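Local coordinates for autoinducer 2-binding protein LsrB (Clostridium saccharobutylicum DSM 13864, PDB 6DSP), which binds the quorum-sensing signal autoinducer-2, as a receptor of the LsrB family of bacterial solute-binding proteins, at residues V106-W109 against D110-D114. Residues are numbered along the deposited sequence; the frame is centred on the assembly and turned at random.
Sequences VTTW and DSDVD. With PAV ((2R,4S)-2-methyl-2,3,3,4-tetrahydroxytetrahydrofuran), chain C.
Asp110 and Trp109 meet where the strand ends and the chain turns into the autoinducer-2 pocket. The Asp110 carboxylate accepts two hydrogen bonds from the ligand, one per oxygen: OD1 from PAV O3 at 2.7 Å and OD2 from PAV O4 at 2.6 Å. Ser85 OG and Gln124 NE2 bond to OD2 and OD1 in turn, so each oxygen is gripped by protein as well as ligand, which would limit rotation of the group. Behind the carboxylate, Asp110 CB makes a CH-pi contact over one face of the Trp109 indole, 3.9 Å from the centroid of the six-membered ring and displaced toward its rim. With CG anti to the backbone N (chi1 179°), the carboxylate rises off the indole face and points at the ligand.

The backbone here is a classic gamma turn centred on Asp110 (phi 74°, psi -68°), closed by Ser111 N to Trp109 O at 2.8 Å. Ser111 OG goes on to bond the N of Asp167, another pocket residue, at the start of helix 166-182. One step further out, Thr108 OG1 donates to Asp112 OD1 at 2.8 Å, reaching it from above the carboxylate plane, while Val113 N makes a weak bond to the same oxygen. Arg118 forms a salt bridge with Asp112 OD2. Beside this pair, Thr108 CG2 packs on Val113 CG2 at 3.8 Å.

This is the C-terminal edge of the parallel strands in one lobe of a periplasmic binding protein, where ligand-binding loops are expected. The turn follows strand 105-109, which runs between parallel strands 81-84 and 120-123, with Trp109 against helix 34-50 and Val113 against helix 89-101.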
# COMPACT_ATOMS: atom_id res chain seq x y z
N VAL A 106 1.37 5.97 -19.17
CA VAL A 106 0.69 5.71 -17.90
C VAL A 106 1.31 4.50 -17.21
O VAL A 106 1.36 3.41 -17.79
CB VAL A 106 -0.83 5.51 -18.10
CG1 VAL A 106 -1.51 5.18 -16.78
CG2 VAL A 106 -1.47 6.76 -18.77
N THR A 107 1.77 4.70 -15.98
CA THR A 107 2.22 3.60 -15.13
C THR A 107 1.53 3.72 -13.78
O THR A 107 0.99 4.78 -13.42
CB THR A 107 3.76 3.61 -14.90
OG1 THR A 107 4.14 4.81 -14.20
CG2 THR A 107 4.54 3.47 -16.22
N THR A 108 1.62 2.65 -12.97
CA THR A 108 1.06 2.68 -11.63
C THR A 108 2.10 2.22 -10.61
O THR A 108 3.11 1.59 -10.95
CB THR A 108 -0.21 1.82 -11.52
OG1 THR A 108 0.07 0.56 -12.12
CG2 THR A 108 -1.37 2.49 -12.25
N TRP A 109 1.83 2.50 -9.34
CA TRP A 109 2.61 1.97 -8.24
C TRP A 109 1.66 1.82 -7.07
O TRP A 109 0.65 2.55 -7.01
CB TRP A 109 3.78 2.92 -7.92
CG TRP A 109 3.35 4.21 -7.26
CD1 TRP A 109 2.61 5.23 -7.83
CD2 TRP A 109 3.55 4.58 -5.90
NE1 TRP A 109 2.36 6.22 -6.88
CE2 TRP A 109 2.90 5.83 -5.68
CE3 TRP A 109 4.20 3.97 -4.83
CZ2 TRP A 109 2.91 6.47 -4.44
CZ3 TRP A 109 4.21 4.62 -3.58
CH2 TRP A 109 3.58 5.87 -3.41
N ASP A 110 1.99 0.92 -6.14
CA ASP A 110 1.29 0.79 -4.86
C ASP A 110 -0.10 0.16 -5.00
O ASP A 110 -0.30 -0.98 -4.57
CB ASP A 110 1.28 2.14 -4.12
CG ASP A 110 0.54 2.08 -2.80
OD1 ASP A 110 0.81 1.13 -2.03
OD2 ASP A 110 -0.25 3.03 -2.51
N SER A 111 -1.04 0.85 -5.64
CA SER A 111 -2.38 0.31 -5.87
C SER A 111 -2.74 0.45 -7.35
O SER A 111 -2.79 1.57 -7.88
CB SER A 111 -3.43 0.99 -5.00
OG SER A 111 -4.65 0.28 -5.19
N ASP A 112 -2.97 -0.68 -7.99
CA ASP A 112 -3.06 -0.77 -9.44
C ASP A 112 -4.44 -0.32 -9.95
O ASP A 112 -5.37 -0.05 -9.18
CB ASP A 112 -2.81 -2.22 -9.86
CG ASP A 112 -2.16 -2.36 -11.24
OD1 ASP A 112 -1.99 -1.36 -12.00
OD2 ASP A 112 -1.80 -3.51 -11.56
N VAL A 113 -4.51 -0.21 -11.28
CA VAL A 113 -5.78 0.03 -11.98
C VAL A 113 -6.02 -1.14 -12.94
O VAL A 113 -5.24 -2.10 -12.97
CB VAL A 113 -5.76 1.38 -12.73
CG1 VAL A 113 -5.50 2.49 -11.76
CG2 VAL A 113 -4.68 1.35 -13.83
N ASP A 114 -7.05 -1.05 -13.79
CA ASP A 114 -7.27 -2.07 -14.80
C ASP A 114 -6.01 -2.16 -15.65
O ASP A 114 -5.55 -1.13 -16.17
CB ASP A 114 -8.46 -1.65 -15.66
CG ASP A 114 -8.86 -2.66 -16.72
OD1 ASP A 114 -8.01 -3.43 -17.16
OD2 ASP A 114 -10.04 -2.62 -17.13
O2 PAV C . -1.03 -0.07 3.24
C2 PAV C . -0.60 1.09 2.50
C1 PAV C . 0.80 1.59 2.92
O5 PAV C . -1.52 2.20 3.01
C5 PAV C . -1.59 3.15 2.04
C4 PAV C . -0.91 2.57 0.78
O4 PAV C . -1.69 2.84 -0.38
C3 PAV C . -0.79 1.09 1.14
O3 PAV C . 0.31 0.51 0.50
O13 PAV C . -1.99 0.41 0.82